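Local atomic coordinates of tyrocidine synthase 2 (Brevibacillus parabrevis, PDB entry 6TA8), a protein that belongs to the large multidomain synthetases, the modelled part being a condensation-family domain. Residues N226-T231 / L375-R380; M277-L282 / N349-P354. All blocks are in the same frame, centred on the assembly; numbering follows the deposited sequence.

Interaction 1: residues N226-T231 / L375-R380; sequences NLETTT and LAFTLR
The backbones of 226-231 and 375-380 approach most closely at Glu228 and Leu379, whose CA atoms are 6.4 Å apart, where a helical turn meets an irregular loop. Glu228 carries most of the contact. Its CG lies anti to the carbonyl carbon (chi1 -69°), the start of an extended chain (chi2 -175°) that carries the carboxylate to the bend at Phe377, a residue with positive phi. There Glu228 OE1 takes a weak hydrogen bond from Thr378 N, 3.3 Å long with an N-H...O angle of 154°, and also sits 2.9 Å from Phe377 N. The other oxygen is closely packed: Glu228 OE2 lies 3.0 Å from Leu375 CD2, where the two side chains cross at about a right angle, and it has a further weak hydrogen bond with Tyr360 OH. Leu375 CD2 also stands 3.4 Å above the plane of the Phe377 ring, over its centre. Leu379 supplies the apolar half. Leu379 CD1 comes 3.7 Å from Glu228 CA and also meets the hydroxyl OG1 of Thr231, while Leu379 CD2 touches Leu227 CD2 at 4.0 Å, the two leucines again crossing nearly perpendicularly. Thr231 OG1 in turn makes a weak bond back to Leu227 O. Leu227, Thr231 and Leu379 all rest on Val330 of strand 325-332. The arrangement is a helix packed against an irregular loop at the surface of the condensation-domain fold, with a glutamate of helix 221-229 weakly accepting a main-chain N-H from the loop that leads into strand 383-390.

Interaction 2: residues M277-L282 / N349-P354; sequences MNDLLL and NLRRIP
Leu350 lays its CD1 methyl against Asp279 and Leu282, about one turn apart on the opposing helix. Leu350 CD1 comes 3.9 Å from Leu282 CD1, the two leucines meeting at a slant, and the Asp279 oxygen OD1 lies only 3.3 Å from that same Leu350 CD1. Asp279 and Leu350 run alongside each other in opposing senses, which sets the carboxylate beside the leucine's end. Within the condensation-domain fold this joins the first turns of helix 277-293 to the last part of helix 339-351, with strand 325-332 nearby, where Val329 receives Leu350 as well. The second carboxylate oxygen works differently. Asp279 OD2 accepts a hydrogen bond from Glu276 N, just ahead of its helix, and that bond helps fix the carboxylate's orientation. A bend at chi2 (-69°) brings Arg351 NH2 to 3.7 Å from Asp279 OD2, a long salt bridge. The carboxylate and guanidinium planes are 50° apart and the oxygen is far from the guanidinium plane, leaving an attraction of charge alone, with no N-H aimed at it. Arg351 also brushes the Glu276 side chain, on the exposed edge of the contact.

The centres of interaction 1 and interaction 2 lie about 18 Å apart, with nearest atoms about 6 Å apart, so they do not touch, but they share neighbours. Along the chain, both segments of interaction 2 fall between 226-231 and 375-380. Helix 221-229 connects the two: it carries Leu227 and Glu228 of interaction 1, while Tyr223 and Trp224, earlier in it, pack on Ile353 beyond helix 339-351. Strand 325-332, an outermost strand of the six-stranded sheet, is the second link, with Val330 serving interaction 1 and its neighbour Val329 meeting Leu350 and Ile353 of interaction 2. The centre of interaction 1 lies farther from the centre of the chain, about 25 Å against about 18 Å.

Interaction 1: residues N226-T231 / L375-R380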
loop_
_atom_site.group_PDB
_atom_site.type_symbol
_atom_site.label_atom_id
_atom_site.label_comp_id
_atom_site.label_asym_id
_atom_site.label_seq_id
_atom_site.Cartn_x
_atom_site.Cartn_y
_atom_site.Cartn_z
ATOM N N ASN A 226 17.967 5.912 19.865
ATOM C CA ASN A 226 17.328 6.743 20.880
ATOM C C ASN A 226 15.838 6.445 20.968
ATOM O O ASN A 226 15.262 6.429 22.061
ATOM C CB ASN A 226 17.561 8.223 20.569
ATOM C CG ASN A 226 16.807 9.146 21.512
ATOM O OD1 ASN A 226 15.609 9.384 21.346
ATOM N ND2 ASN A 226 17.511 9.678 22.505
ATOM N N LEU A 227 15.195 6.202 19.825
ATOM C CA LEU A 227 13.768 5.910 19.833
ATOM C C LEU A 227 13.474 4.577 20.510
ATOM O O LEU A 227 12.478 4.449 21.231
ATOM C CB LEU A 227 13.227 5.927 18.402
ATOM C CG LEU A 227 11.708 5.848 18.231
ATOM C CD1 LEU A 227 11.051 7.194 18.519
ATOM C CD2 LEU A 227 11.348 5.365 16.836
ATOM N N GLU A 228 14.332 3.574 20.313
ATOM C CA GLU A 228 14.018 2.249 20.833
ATOM C C GLU A 228 14.236 2.124 22.335
ATOM O O GLU A 228 13.721 1.177 22.939
ATOM C CB GLU A 228 14.840 1.184 20.107
ATOM C CG GLU A 228 14.437 1.000 18.661
ATOM C CD GLU A 228 15.176 -0.135 18.000
ATOM O OE1 GLU A 228 15.903 -0.862 18.708
ATOM O OE2 GLU A 228 15.032 -0.295 16.770
ATOM N N THR A 229 14.964 3.054 22.956
ATOM C CA THR A 229 15.292 2.945 24.373
ATOM C C THR A 229 14.435 3.829 25.271
ATOM O O THR A 229 14.334 3.552 26.472
ATOM C CB THR A 229 16.765 3.298 24.607
ATOM O OG1 THR A 229 17.040 4.601 24.076
ATOM C CG2 THR A 229 17.669 2.279 23.932
ATOM N N THR A 230 13.824 4.877 24.725
ATOM C CA THR A 230 13.022 5.807 25.503
ATOM C C THR A 230 11.534 5.481 25.468
ATOM O O THR A 230 10.744 6.198 26.089
ATOM C CB THR A 230 13.241 7.240 25.004
ATOM O OG1 THR A 230 12.662 8.175 25.922
ATOM C CG2 THR A 230 12.612 7.432 23.630
ATOM N N THR A 231 11.126 4.427 24.768
ATOM C CA THR A 231 9.717 4.079 24.653
ATOM C C THR A 231 9.329 3.003 25.649
ATOM O O THR A 231 10.087 2.063 25.902
ATOM C CB THR A 231 9.370 3.592 23.248
ATOM O OG1 THR A 231 10.243 2.501 22.908
ATOM C CG2 THR A 231 9.502 4.716 22.244
ATOM N N LEU A 375 21.977 -1.266 17.624
ATOM C CA LEU A 375 20.571 -1.210 17.247
ATOM C C LEU A 375 20.002 -2.624 17.246
ATOM O O LEU A 375 20.520 -3.507 16.553
ATOM C CB LEU A 375 20.411 -0.556 15.875
ATOM C CG LEU A 375 19.170 0.314 15.648
ATOM C CD1 LEU A 375 19.224 0.975 14.280
ATOM C CD2 LEU A 375 17.895 -0.495 15.798
ATOM N N ALA A 376 18.939 -2.839 18.020
ATOM C CA ALA A 376 18.351 -4.161 18.172
ATOM C C ALA A 376 16.996 -4.313 17.496
ATOM O O ALA A 376 16.520 -5.447 17.363
ATOM C CB ALA A 376 18.212 -4.511 19.661
ATOM N N PHE A 377 16.372 -3.218 17.063
ATOM C CA PHE A 377 15.055 -3.243 16.425
ATOM C C PHE A 377 14.041 -3.970 17.307
ATOM O O PHE A 377 13.532 -5.037 16.968
ATOM C CB PHE A 377 15.129 -3.886 15.036
ATOM C CG PHE A 377 16.238 -3.356 14.178
ATOM C CD1 PHE A 377 16.055 -2.219 13.409
ATOM C CD2 PHE A 377 17.466 -3.996 14.137
ATOM C CE1 PHE A 377 17.075 -1.730 12.618
ATOM C CE2 PHE A 377 18.491 -3.512 13.349
ATOM C CZ PHE A 377 18.295 -2.375 12.590
ATOM N N THR A 378 13.754 -3.367 18.463
ATOM C CA THR A 378 12.899 -3.987 19.467
ATOM C C THR A 378 11.448 -3.533 19.396
ATOM O O THR A 378 10.593 -4.154 20.039
ATOM C CB THR A 378 13.442 -3.707 20.874
ATOM O OG1 THR A 378 13.456 -2.293 21.112
ATOM C CG2 THR A 378 14.850 -4.256 21.023
ATOM N N LEU A 379 11.148 -2.480 18.642
ATOM C CA LEU A 379 9.784 -1.972 18.564
ATOM C C LEU A 379 8.925 -2.905 17.718
ATOM O O LEU A 379 9.225 -3.143 16.542
ATOM C CB LEU A 379 9.779 -0.560 17.982
ATOM C CG LEU A 379 9.751 0.608 18.971
ATOM C CD1 LEU A 379 10.898 0.512 19.961
ATOM C CD2 LEU A 379 9.796 1.931 18.225
ATOM N N ARG A 380 7.859 -3.440 18.317
ATOM C CA ARG A 380 6.909 -4.308 17.626
ATOM C C ARG A 380 5.555 -3.614 17.576
ATOM O O ARG A 380 4.723 -3.799 18.478
ATOM C CB ARG A 380 6.796 -5.667 18.321
ATOM C CG ARG A 380 8.127 -6.302 18.658
ATOM C CD ARG A 380 8.655 -7.109 17.481
ATOM N NE ARG A 380 10.089 -7.349 17.595
ATOM C CZ ARG A 380 11.026 -6.464 17.269
ATOM N NH1 ARG A 380 12.306 -6.777 17.416
ATOM N NH2 ARG A 380 10.691 -5.273 16.795
#

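Interaction 2: residues M277-L282 / N349-P354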
loop_
_atom_site.group_PDB
_atom_site.type_symbol
_atom_site.label_atom_id
_atom_site.label_comp_id
_atom_site.label_asym_id
_atom_site.label_seq_id
_atom_site.Cartn_x
_atom_site.Cartn_y
_atom_site.Cartn_z
ATOM N N MET A 277 -1.073 16.026 5.420
ATOM C CA MET A 277 -2.173 15.114 5.720
ATOM C C MET A 277 -1.815 14.159 6.852
ATOM O O MET A 277 -2.637 13.901 7.739
ATOM C CB MET A 277 -2.564 14.332 4.469
ATOM C CG MET A 277 -3.659 13.314 4.714
ATOM S SD MET A 277 -5.254 14.092 5.014
ATOM C CE MET A 277 -5.485 14.967 3.470
ATOM N N ASN A 278 -0.592 13.627 6.842
ATOM C CA ASN A 278 -0.200 12.634 7.835
ATOM C C ASN A 278 -0.121 13.209 9.244
ATOM O O ASN A 278 -0.213 12.449 10.212
ATOM C CB ASN A 278 1.141 12.010 7.450
ATOM C CG ASN A 278 0.986 10.837 6.501
ATOM O OD1 ASN A 278 0.214 9.913 6.760
ATOM N ND2 ASN A 278 1.716 10.869 5.392
ATOM N N ASP A 279 0.040 14.527 9.382
ATOM C CA ASP A 279 0.122 15.125 10.711
ATOM C C ASP A 279 -1.229 15.093 11.416
ATOM O O ASP A 279 -1.323 14.699 12.585
ATOM C CB ASP A 279 0.641 16.561 10.610
ATOM C CG ASP A 279 2.097 16.629 10.195
ATOM O OD1 ASP A 279 2.846 15.672 10.487
ATOM O OD2 ASP A 279 2.494 17.640 9.578
ATOM N N LEU A 280 -2.290 15.502 10.719
ATOM C CA LEU A 280 -3.609 15.575 11.339
ATOM C C LEU A 280 -4.224 14.194 11.531
ATOM O O LEU A 280 -4.921 13.958 12.525
ATOM C CB LEU A 280 -4.532 16.457 10.498
ATOM C CG LEU A 280 -4.002 17.856 10.175
ATOM C CD1 LEU A 280 -4.987 18.618 9.303
ATOM C CD2 LEU A 280 -3.704 18.625 11.454
ATOM N N LEU A 281 -3.978 13.272 10.599
ATOM C CA LEU A 281 -4.563 11.939 10.710
ATOM C C LEU A 281 -3.934 11.138 11.842
ATOM O O LEU A 281 -4.620 10.329 12.479
ATOM C CB LEU A 281 -4.417 11.187 9.387
ATOM C CG LEU A 281 -5.278 11.688 8.226
ATOM C CD1 LEU A 281 -5.120 10.784 7.014
ATOM C CD2 LEU A 281 -6.737 11.786 8.641
ATOM N N LEU A 282 -2.642 11.340 12.106
ATOM C CA LEU A 282 -1.987 10.613 13.188
ATOM C C LEU A 282 -2.258 11.243 14.547
ATOM O O LEU A 282 -2.244 10.539 15.565
ATOM C CB LEU A 282 -0.481 10.531 12.935
ATOM C CG LEU A 282 -0.039 9.575 11.824
ATOM C CD1 LEU A 282 1.480 9.501 11.749
ATOM C CD2 LEU A 282 -0.639 8.193 12.033
ATOM N N ASN A 349 7.095 15.769 15.673
ATOM C CA ASN A 349 7.552 14.403 15.907
ATOM C C ASN A 349 7.962 13.731 14.602
ATOM O O ASN A 349 8.982 13.034 14.550
ATOM C CB ASN A 349 6.455 13.602 16.610
ATOM C CG ASN A 349 6.780 12.125 16.715
ATOM O OD1 ASN A 349 7.935 11.741 16.898
ATOM N ND2 ASN A 349 5.757 11.286 16.600
ATOM N N LEU A 350 7.185 13.938 13.537
ATOM C CA LEU A 350 7.488 13.308 12.257
ATOM C C LEU A 350 8.595 14.037 11.503
ATOM O O LEU A 350 9.310 13.414 10.711
ATOM C CB LEU A 350 6.225 13.227 11.401
ATOM C CG LEU A 350 5.113 12.341 11.970
ATOM C CD1 LEU A 350 3.784 12.635 11.296
ATOM C CD2 LEU A 350 5.468 10.868 11.837
ATOM N N ARG A 351 8.752 15.345 11.729
ATOM C CA ARG A 351 9.866 16.063 11.120
ATOM C C ARG A 351 11.206 15.576 11.656
ATOM O O ARG A 351 12.213 15.622 10.943
ATOM C CB ARG A 351 9.716 17.566 11.351
ATOM C CG ARG A 351 8.458 18.172 10.750
ATOM C CD ARG A 351 8.512 18.184 9.233
ATOM N NE ARG A 351 7.347 18.851 8.657
ATOM C CZ ARG A 351 6.329 18.215 8.086
ATOM N NH1 ARG A 351 6.328 16.892 8.011
ATOM N NH2 ARG A 351 5.311 18.905 7.590
ATOM N N ARG A 352 11.234 15.106 12.906
ATOM C CA ARG A 352 12.447 14.521 13.466
ATOM C C ARG A 352 12.852 13.239 12.748
ATOM O O ARG A 352 14.024 12.855 12.806
ATOM C CB ARG A 352 12.246 14.251 14.960
ATOM C CG ARG A 352 13.525 13.968 15.732
ATOM C CD ARG A 352 13.229 13.493 17.150
ATOM N NE ARG A 352 12.639 14.543 17.976
ATOM C CZ ARG A 352 11.407 14.501 18.474
ATOM N NH1 ARG A 352 10.622 13.459 18.234
ATOM N NH2 ARG A 352 10.959 15.505 19.217
ATOM N N ILE A 353 11.919 12.579 12.073
ATOM C CA ILE A 353 12.235 11.334 11.361
ATOM C C ILE A 353 13.018 11.665 10.096
ATOM O O ILE A 353 12.602 12.551 9.328
ATOM C CB ILE A 353 10.952 10.569 11.029
ATOM C CG1 ILE A 353 10.079 10.431 12.278
ATOM C CG2 ILE A 353 11.278 9.201 10.444
ATOM C CD1 ILE A 353 8.881 9.522 12.098
ATOM N N PRO A 354 14.146 10.997 9.833
ATOM C CA PRO A 354 14.928 11.315 8.631
ATOM C C PRO A 354 14.457 10.579 7.384
ATOM O O PRO A 354 14.304 9.353 7.391
ATOM C CB PRO A 354 16.346 10.890 9.026
ATOM C CG PRO A 354 16.133 9.761 9.982
ATOM C CD PRO A 354 14.845 10.048 10.718
#